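Alpha-L-rhamnosidase (Aspergillus terreus, PDB 6GSZ) probably hydrolyses terminal non-reducing alpha-L-rhamnose residues from alpha-L-rhamnosides, as a calcium-binding, multidomain glycoside hydrolase. Local coordinates at residues Val7-His12 against Thr21-Ser26; Ile43-Ala48 against Trp67-Leu72; Glu77-Val82 against Ser96-Val101. All coordinates share one frame; numbering follows the deposited sequence.

Contact 1 of 3, residues Val7-His12 against Thr21-Ser26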
loop_
_atom_site.group_PDB
_atom_site.type_symbol
_atom_site.label_atom_id
_atom_site.label_comp_id
_atom_site.label_asym_id
_atom_site.label_seq_id
_atom_site.Cartn_x
_atom_site.Cartn_y
_atom_site.Cartn_z
ATOM N N VAL A 7 19.741 9.814 -0.528
ATOM C CA VAL A 7 20.044 9.545 -1.916
ATOM C C VAL A 7 19.406 8.199 -2.236
ATOM O O VAL A 7 19.683 7.204 -1.513
ATOM C CB VAL A 7 21.554 9.522 -2.209
ATOM C CG1 VAL A 7 21.799 9.147 -3.646
ATOM C CG2 VAL A 7 22.172 10.884 -1.922
ATOM N N ALA A 8 18.543 8.165 -3.267
ATOM C CA ALA A 8 17.809 6.979 -3.572
ATOM C C ALA A 8 17.759 6.716 -5.078
ATOM O O ALA A 8 17.841 7.641 -5.916
ATOM C CB ALA A 8 16.442 7.065 -2.986
ATOM N N PHE A 9 17.591 5.438 -5.432
ATOM C CA PHE A 9 17.557 4.974 -6.788
ATOM C C PHE A 9 16.140 4.542 -7.165
ATOM O O PHE A 9 15.496 3.772 -6.419
ATOM C CB PHE A 9 18.538 3.822 -6.922
ATOM C CG PHE A 9 19.931 4.232 -6.535
ATOM C CD1 PHE A 9 20.726 4.972 -7.400
ATOM C CD2 PHE A 9 20.386 4.019 -5.244
ATOM C CE1 PHE A 9 21.956 5.451 -6.994
ATOM C CE2 PHE A 9 21.638 4.463 -4.856
ATOM C CZ PHE A 9 22.423 5.199 -5.720
ATOM N N GLU A 10 15.651 5.016 -8.326
ATOM C CA GLU A 10 14.252 4.794 -8.718
ATOM C C GLU A 10 13.376 5.159 -7.518
ATOM O O GLU A 10 13.523 6.231 -6.931
ATOM C CB GLU A 10 14.065 3.383 -9.296
ATOM C CG GLU A 10 14.901 3.172 -10.555
ATOM C CD GLU A 10 14.392 3.868 -11.816
ATOM O OE1 GLU A 10 13.158 3.801 -12.029
ATOM O OE2 GLU A 10 15.231 4.434 -12.572
ATOM N N HIS A 11 12.449 4.256 -7.156
ATOM C CA HIS A 11 11.579 4.411 -6.011
ATOM C C HIS A 11 11.929 3.409 -4.898
ATOM O O HIS A 11 11.152 3.243 -3.928
ATOM C CB HIS A 11 10.109 4.332 -6.398
ATOM C CG HIS A 11 9.743 5.421 -7.351
ATOM N ND1 HIS A 11 9.573 6.756 -6.970
ATOM C CD2 HIS A 11 9.608 5.372 -8.685
ATOM C CE1 HIS A 11 9.312 7.451 -8.059
ATOM N NE2 HIS A 11 9.364 6.658 -9.119
ATOM N N HIS A 12 13.152 2.895 -4.962
ATOM C CA HIS A 12 13.617 1.942 -3.952
ATOM C C HIS A 12 14.056 2.671 -2.680
ATOM O O HIS A 12 14.724 3.716 -2.760
ATOM C CB HIS A 12 14.826 1.186 -4.479
ATOM C CG HIS A 12 14.641 0.475 -5.785
ATOM N ND1 HIS A 12 13.847 -0.664 -5.908
ATOM C CD2 HIS A 12 15.214 0.652 -6.990
ATOM C CE1 HIS A 12 13.931 -1.081 -7.171
ATOM N NE2 HIS A 12 14.744 -0.268 -7.863
ATOM N N THR A 21 19.848 -1.357 -14.658
ATOM C CA THR A 21 21.303 -1.209 -14.847
ATOM C C THR A 21 21.681 0.272 -14.986
ATOM O O THR A 21 22.875 0.603 -14.826
ATOM C CB THR A 21 21.762 -1.938 -16.103
ATOM O OG1 THR A 21 21.100 -1.396 -17.242
ATOM C CG2 THR A 21 21.509 -3.419 -15.985
ATOM N N GLN A 22 20.686 1.141 -15.238
ATOM C CA GLN A 22 20.905 2.606 -15.338
ATOM C C GLN A 22 19.878 3.264 -14.416
ATOM O O GLN A 22 19.008 4.023 -14.866
ATOM C CB GLN A 22 20.794 3.082 -16.791
ATOM C CG GLN A 22 21.816 2.444 -17.720
ATOM C CD GLN A 22 21.612 2.828 -19.161
ATOM O OE1 GLN A 22 22.109 3.836 -19.614
ATOM N NE2 GLN A 22 20.808 2.077 -19.853
ATOM N N PRO A 23 19.925 3.015 -13.094
ATOM C CA PRO A 23 18.890 3.514 -12.185
ATOM C C PRO A 23 18.952 5.037 -12.088
ATOM O O PRO A 23 20.055 5.612 -11.948
ATOM C CB PRO A 23 19.250 2.869 -10.843
ATOM C CG PRO A 23 20.720 2.627 -10.945
ATOM C CD PRO A 23 20.936 2.209 -12.390
ATOM N N ARG A 24 17.774 5.675 -12.087
ATOM C CA ARG A 24 17.706 7.119 -11.878
ATOM C C ARG A 24 17.999 7.418 -10.412
ATOM O O ARG A 24 17.774 6.578 -9.533
ATOM C CB ARG A 24 16.330 7.633 -12.332
ATOM C CG ARG A 24 16.110 7.472 -13.840
ATOM C CD ARG A 24 14.694 7.779 -14.236
ATOM N NE ARG A 24 13.769 6.826 -13.666
ATOM C CZ ARG A 24 12.472 7.027 -13.500
ATOM N NH1 ARG A 24 11.933 8.175 -13.902
ATOM N NH2 ARG A 24 11.699 6.106 -12.916
ATOM N N VAL A 25 18.463 8.655 -10.164
ATOM C CA VAL A 25 18.956 9.086 -8.878
ATOM C C VAL A 25 18.120 10.274 -8.408
ATOM O O VAL A 25 17.821 11.178 -9.182
ATOM C CB VAL A 25 20.459 9.445 -8.939
ATOM C CG1 VAL A 25 21.010 9.692 -7.549
ATOM C CG2 VAL A 25 21.246 8.368 -9.688
ATOM N N SER A 26 17.838 10.315 -7.120
ATOM C CA SER A 26 17.129 11.420 -6.465
ATOM C C SER A 26 17.798 11.753 -5.133
ATOM O O SER A 26 18.333 10.866 -4.484
ATOM C CB SER A 26 15.679 11.085 -6.190
ATOM O OG SER A 26 14.986 10.678 -7.349
HETATM O O HOH W 1 15.466 8.078 -7.513
HETATM O O HOH W 2 16.119 3.599 -14.992
#
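Glu10 OE2 accepts two hydrogen bonds from Arg24: one from the backbone N at 2.9 Å on the anti side of the carboxylate, one from NE on the syn side, both from the same face of its plane. A water bridges this oxygen to Gln22 O. The second carboxylate oxygen, Glu10 OE1, takes Arg24 NH2 at 2.9 Å, completing a side-on, two-nitrogen salt bridge. Its bonds are straight (169° at the NH2 hydrogen) and keep to the guanidinium plane, but the carboxylate is turned 39° out of that plane. A bend at chi2 (-74°) brings the Glu10 carboxylate to the edge of the Arg24 guanidinium. Arg492 and Asp544 extend the charge network, pairing with Glu10 OE1 and Arg24 NH1; Asp544 also accepts from His11 NE2.

The pair closes the end of a two-stranded antiparallel sheet of the N-terminal immunoglobulin-like domain, where a type II' turn, Phe9 to His12, leads strand 3-9 away from its partner. Ala8 and Ser26 form the hydrogen-bonded pair, with Ser26 N to Ala8 O at 2.9 Å, and Glu10 N continues the pairing to Arg24 O. Across the face bearing Phe9 and Val25, Phe9 CE1 lies 4.0 Å from Val25 CG2, and Phe9 CB rests on Pro23 CB at 4.1 Å. Beside Ala8, a water 2.6 Å from Ser26 OG also sits within hydrogen-bonding distance of Ala8 O and Glu10 O, while Leu64 N bonds that hydroxyl.

Contact 2 of 3, residues Ile43-Ala48 against Trp67-Leu72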
loop_
_atom_site.group_PDB
_atom_site.type_symbol
_atom_site.label_atom_id
_atom_site.label_comp_id
_atom_site.label_asym_id
_atom_site.label_seq_id
_atom_site.Cartn_x
_atom_site.Cartn_y
_atom_site.Cartn_z
ATOM N N ILE A 43 27.631 13.893 -9.037
ATOM C CA ILE A 43 27.436 12.500 -8.582
ATOM C C ILE A 43 28.796 11.799 -8.674
ATOM O O ILE A 43 29.389 11.726 -9.742
ATOM C CB ILE A 43 26.383 11.754 -9.411
ATOM C CG1 ILE A 43 25.037 12.456 -9.397
ATOM C CG2 ILE A 43 26.271 10.321 -8.883
ATOM C CD1 ILE A 43 23.949 11.840 -10.270
ATOM N N GLU A 44 29.246 11.284 -7.528
ATOM C CA GLU A 44 30.466 10.469 -7.408
ATOM C C GLU A 44 30.056 8.998 -7.474
ATOM O O GLU A 44 29.217 8.553 -6.684
ATOM C CB GLU A 44 31.164 10.777 -6.086
ATOM C CG GLU A 44 32.476 10.020 -5.877
ATOM C CD GLU A 44 32.930 10.156 -4.435
ATOM O OE1 GLU A 44 33.876 10.936 -4.179
ATOM O OE2 GLU A 44 32.264 9.556 -3.560
ATOM N N VAL A 45 30.650 8.281 -8.418
ATOM C CA VAL A 45 30.441 6.854 -8.548
ATOM C C VAL A 45 31.770 6.116 -8.359
ATOM O O VAL A 45 32.714 6.302 -9.146
ATOM C CB VAL A 45 29.816 6.520 -9.910
ATOM C CG1 VAL A 45 29.531 5.021 -10.030
ATOM C CG2 VAL A 45 28.567 7.357 -10.156
ATOM N N LYS A 46 31.812 5.256 -7.330
ATOM C CA LYS A 46 33.029 4.457 -7.010
ATOM C C LYS A 46 32.780 2.981 -7.332
ATOM O O LYS A 46 31.797 2.425 -6.834
ATOM C CB LYS A 46 33.433 4.670 -5.542
ATOM C CG LYS A 46 34.633 3.870 -5.064
ATOM C CD LYS A 46 35.936 4.303 -5.686
ATOM C CE LYS A 46 37.126 3.545 -5.131
ATOM N NZ LYS A 46 37.267 2.219 -5.773
ATOM N N ARG A 47 33.641 2.372 -8.150
ATOM C CA ARG A 47 33.649 0.966 -8.451
ATOM C C ARG A 47 34.913 0.388 -7.839
ATOM O O ARG A 47 35.930 1.046 -7.917
ATOM C CB ARG A 47 33.683 0.781 -9.969
ATOM C CG ARG A 47 32.300 0.726 -10.556
ATOM C CD ARG A 47 32.340 0.478 -12.060
ATOM N NE ARG A 47 30.990 0.299 -12.577
ATOM C CZ ARG A 47 30.282 1.234 -13.168
ATOM N NH1 ARG A 47 30.615 2.514 -13.019
ATOM N NH2 ARG A 47 29.274 0.890 -13.936
ATOM N N ALA A 48 34.798 -0.801 -7.226
ATOM C CA ALA A 48 35.943 -1.453 -6.608
ATOM C C ALA A 48 37.105 -1.449 -7.627
ATOM O O ALA A 48 36.833 -1.754 -8.879
ATOM C CB ALA A 48 35.537 -2.841 -6.130
ATOM N N TRP A 67 21.132 8.056 -14.448
ATOM C CA TRP A 67 22.371 7.398 -14.036
ATOM C C TRP A 67 23.518 7.961 -14.873
ATOM O O TRP A 67 23.410 7.952 -16.089
ATOM C CB TRP A 67 22.214 5.897 -14.254
ATOM C CG TRP A 67 23.445 5.107 -13.923
ATOM C CD1 TRP A 67 24.285 4.476 -14.811
ATOM C CD2 TRP A 67 23.986 4.888 -12.613
ATOM N NE1 TRP A 67 25.325 3.887 -14.134
ATOM C CE2 TRP A 67 25.160 4.110 -12.791
ATOM C CE3 TRP A 67 23.609 5.286 -11.331
ATOM C CZ2 TRP A 67 25.955 3.750 -11.710
ATOM C CZ3 TRP A 67 24.395 4.911 -10.268
ATOM C CH2 TRP A 67 25.557 4.155 -10.462
ATOM N N PRO A 68 24.585 8.473 -14.259
ATOM C CA PRO A 68 25.622 9.167 -15.040
ATOM C C PRO A 68 26.791 8.322 -15.548
ATOM O O PRO A 68 27.615 8.775 -16.299
ATOM C CB PRO A 68 26.167 10.181 -14.017
ATOM C CG PRO A 68 26.049 9.426 -12.696
ATOM C CD PRO A 68 24.728 8.679 -12.808
ATOM N N SER A 69 26.870 7.071 -15.100
ATOM C CA SER A 69 28.049 6.232 -15.391
ATOM C C SER A 69 27.661 5.176 -16.444
ATOM O O SER A 69 26.568 5.206 -17.042
ATOM C CB SER A 69 28.581 5.661 -14.075
ATOM O OG SER A 69 29.732 4.836 -14.236
ATOM N N SER A 70 28.591 4.259 -16.737
ATOM C CA SER A 70 28.263 3.143 -17.602
ATOM C C SER A 70 27.261 2.235 -16.871
ATOM O O SER A 70 27.167 2.247 -15.644
ATOM C CB SER A 70 29.498 2.369 -17.987
ATOM O OG SER A 70 30.194 2.015 -16.822
ATOM N N PRO A 71 26.455 1.476 -17.614
ATOM C CA PRO A 71 25.485 0.555 -16.988
ATOM C C PRO A 71 26.122 -0.422 -15.998
ATOM O O PRO A 71 27.238 -0.897 -16.213
ATOM C CB PRO A 71 24.861 -0.187 -18.170
ATOM C CG PRO A 71 25.094 0.734 -19.358
ATOM C CD PRO A 71 26.423 1.403 -19.084
ATOM N N LEU A 72 25.442 -0.625 -14.883
ATOM C CA LEU A 72 25.862 -1.628 -13.908
ATOM C C LEU A 72 25.551 -3.036 -14.433
ATOM O O LEU A 72 24.552 -3.276 -15.072
ATOM C CB LEU A 72 25.146 -1.379 -12.579
ATOM C CG LEU A 72 25.472 -0.050 -11.906
ATOM C CD1 LEU A 72 24.434 0.289 -10.862
ATOM C CD2 LEU A 72 26.859 -0.088 -11.292
HETATM O O HOH W 3 29.466 -1.397 -15.053
#
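Two flat groups, the guanidinium of Arg47 and the indole of Trp67, meet at Ser70 O and reach it from opposite faces of its carbonyl plane. Leu72 CD2 lies over one face of the guanidinium, 3.7 Å from Arg47 NH2, while Ser69 OG and Ser70 O sit at its edge. Arg47 NH1 donates to Ser69 OG at 2.8 Å, and Arg47 NH2 to Ser70 O at 3.0 Å, 57° above the carbonyl plane. Trp67 NE1 gives the same oxygen a straighter bond (165° at the hydrogen) in the plane of its own ring. The indole is sandwiched within its own segment: Pro68 CD and Ser69 N lie over the rim of one face, Leu72 CD1 over the rim of the other.

Residues 67-72 form a loop between strands 53-58 and 78-86 of the N-terminal immunoglobulin-like domain, packed along strand 38-46 without backbone pairing to it. Alternate side chains of that strand face the loop. Ile43 meets the Pro68 ring at about a right angle, with CG2 3.9 Å from Pro68 CG. Val45 divides its methyls: CG1, anti to the backbone N (chi1 -177°), approaches Trp67 CH2 at 4.1 Å, and CG2 touches Pro68 CG. Beyond them Arg47 runs extended from CG to NE across to the two serines. Glu76 pairs with Arg47 NE, and a water 2.6 Å from Arg47 NH2 donates in turn to Pro71 O.

Contact 3 of 3, residues Glu77-Val82 against Ser96-Val101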
loop_
_atom_site.group_PDB
_atom_site.type_symbol
_atom_site.label_atom_id
_atom_site.label_comp_id
_atom_site.label_asym_id
_atom_site.label_seq_id
_atom_site.Cartn_x
_atom_site.Cartn_y
_atom_site.Cartn_z
ATOM N N GLU A 77 28.253 -3.874 -7.569
ATOM C CA GLU A 77 27.948 -2.783 -6.636
ATOM C C GLU A 77 28.718 -1.516 -7.020
ATOM O O GLU A 77 29.934 -1.558 -7.297
ATOM C CB GLU A 77 28.359 -3.158 -5.212
ATOM C CG GLU A 77 27.968 -2.184 -4.134
ATOM C CD GLU A 77 28.514 -2.543 -2.765
ATOM O OE1 GLU A 77 29.734 -2.325 -2.544
ATOM O OE2 GLU A 77 27.713 -2.964 -1.913
ATOM N N ALA A 78 27.996 -0.396 -6.957
ATOM C CA ALA A 78 28.626 0.936 -6.957
ATOM C C ALA A 78 28.306 1.650 -5.644
ATOM O O ALA A 78 27.198 1.486 -5.056
ATOM C CB ALA A 78 28.160 1.747 -8.135
ATOM N N THR A 79 29.237 2.527 -5.238
ATOM C CA THR A 79 29.021 3.383 -4.085
ATOM C C THR A 79 28.879 4.810 -4.608
ATOM O O THR A 79 29.687 5.222 -5.398
ATOM C CB THR A 79 30.166 3.250 -3.069
ATOM O OG1 THR A 79 30.213 1.875 -2.686
ATOM C CG2 THR A 79 29.981 4.109 -1.846
ATOM N N VAL A 80 27.840 5.511 -4.139
ATOM C CA VAL A 80 27.440 6.784 -4.728
ATOM C C VAL A 80 27.361 7.845 -3.658
ATOM O O VAL A 80 26.830 7.605 -2.574
ATOM C CB VAL A 80 26.087 6.618 -5.442
ATOM C CG1 VAL A 80 25.575 7.973 -5.910
ATOM C CG2 VAL A 80 26.235 5.680 -6.636
ATOM N N ARG A 81 27.867 9.054 -3.995
ATOM C CA ARG A 81 27.588 10.246 -3.198
ATOM C C ARG A 81 27.156 11.354 -4.163
ATOM O O ARG A 81 27.505 11.301 -5.330
ATOM C CB ARG A 81 28.809 10.700 -2.397
ATOM C CG ARG A 81 29.329 9.688 -1.391
ATOM C CD ARG A 81 30.364 10.319 -0.466
ATOM N NE ARG A 81 31.556 10.702 -1.191
ATOM C CZ ARG A 81 32.472 11.572 -0.713
ATOM N NH1 ARG A 81 32.318 12.101 0.494
ATOM N NH2 ARG A 81 33.510 11.927 -1.464
ATOM N N VAL A 82 26.393 12.316 -3.638
ATOM C CA VAL A 82 25.929 13.460 -4.396
ATOM C C VAL A 82 26.235 14.722 -3.617
ATOM O O VAL A 82 26.146 14.752 -2.410
ATOM C CB VAL A 82 24.419 13.347 -4.681
ATOM C CG1 VAL A 82 23.899 14.540 -5.476
ATOM C CG2 VAL A 82 24.099 12.019 -5.364
ATOM N N SER A 96 26.840 14.081 0.264
ATOM C CA SER A 96 25.928 13.213 0.954
ATOM C C SER A 96 26.672 12.051 1.624
ATOM O O SER A 96 27.789 11.728 1.269
ATOM C CB SER A 96 24.910 12.650 -0.021
ATOM O OG SER A 96 25.513 11.734 -0.889
ATOM N N ASP A 97 25.991 11.415 2.574
ATOM C CA ASP A 97 26.428 10.105 3.029
ATOM C C ASP A 97 26.379 9.160 1.829
ATOM O O ASP A 97 25.520 9.299 0.971
ATOM C CB ASP A 97 25.553 9.578 4.160
ATOM C CG ASP A 97 25.635 10.393 5.424
ATOM O OD1 ASP A 97 26.660 11.103 5.610
ATOM O OD2 ASP A 97 24.652 10.340 6.200
ATOM N N ALA A 98 27.338 8.232 1.772
ATOM C CA ALA A 98 27.428 7.283 0.707
ATOM C C ALA A 98 26.296 6.246 0.812
ATOM O O ALA A 98 25.868 5.837 1.904
ATOM C CB ALA A 98 28.784 6.594 0.750
ATOM N N VAL A 99 25.816 5.836 -0.358
ATOM C CA VAL A 99 24.848 4.754 -0.487
ATOM C C VAL A 99 25.351 3.803 -1.575
ATOM O O VAL A 99 26.146 4.157 -2.406
ATOM C CB VAL A 99 23.463 5.311 -0.875
ATOM C CG1 VAL A 99 22.857 6.161 0.223
ATOM C CG2 VAL A 99 23.482 6.097 -2.177
ATOM N N THR A 100 24.827 2.573 -1.557
ATOM C CA THR A 100 25.204 1.568 -2.544
ATOM C C THR A 100 24.020 1.246 -3.474
ATOM O O THR A 100 22.833 1.402 -3.130
ATOM C CB THR A 100 25.714 0.286 -1.861
ATOM O OG1 THR A 100 24.716 -0.210 -0.969
ATOM C CG2 THR A 100 26.995 0.557 -1.101
ATOM N N VAL A 101 24.371 0.782 -4.662
ATOM C CA VAL A 101 23.405 0.338 -5.658
ATOM C C VAL A 101 23.981 -0.870 -6.402
ATOM O O VAL A 101 25.145 -0.887 -6.730
ATOM C CB VAL A 101 23.025 1.497 -6.596
ATOM C CG1 VAL A 101 24.236 2.105 -7.286
ATOM C CG2 VAL A 101 21.991 1.066 -7.619
HETATM O O HOH W 4 30.228 11.572 2.653
#
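Val80 and Val101 pack obliquely on the buried face of this antiparallel pair, Val80 CG2 standing 4.1 Å from Val101 CG1. The same methyl of Val101 lies 4.0 Å from Ala78 CB; its chi1 of 57° sets CG1 between the backbone N and the carbonyl carbon, pointing it at strand 78-86. Beneath this apolar layer the hydrogen-bonded pairs Ala78-Val101 and Val80-Val99 each make two backbone bonds, the shortest from Val80 N to Val99 O at 2.8 Å. Ahead of strand 99-103 the side chain of Ser96 stands in for backbone: its OG accepts from Val82 N at 2.9 Å, nearly straight at 169°, and donates to Asp97 O, while Ser96 N returns a bond to Val82 O.

The other face, bearing Thr79 and Thr100, is looser and more open to solvent. Thr79 CG2 meets Ala98 CB at 3.8 Å, and the extended Glu77 lies obliquely beside Thr100, its OE2 3.7 Å from Thr100 CG2 with no polar bond between them. Arg81 lays its CG and CD along Ala98 and Ser96 O, and a water in its guanidinium plane links Arg81 NH1 to that carbonyl.

Arg81 also pairs with Glu44 and makes a cation-pi contact with Trp95. In the mixed five-stranded sheet, strand 78-86 runs between 99-103 and 38-46, and Phe9 of strand 3-9 covers Val99 and Val101.

Overall arrangement
All three contacts belong to one N-terminal immunoglobulin-like domain. Contacts 2 and 3, with centres about 9 Å apart, meet in the five-stranded sheet, where strands 38-46 and 78-86 are neighbours: Lys46 N probably bonds Thr79 O at 2.9 Å. Contact 1, centred about 11 Å from contact 3, comes from the two-stranded sheet; its Val7 CG2 packs 3.6 Å from Ser96 OG. It joins contact 2 by a probable bond from Leu72 N to Thr21 O. Contact 1 also faces helix 488-503, and its Ala8, Glu10, His11, His12 and Ser26 line a pocket holding 2-(2-methoxyethoxy)ethanol, a molecule probably from the crystallisation liquor, distinct from the glucose pocket around Asp460 and Glu740.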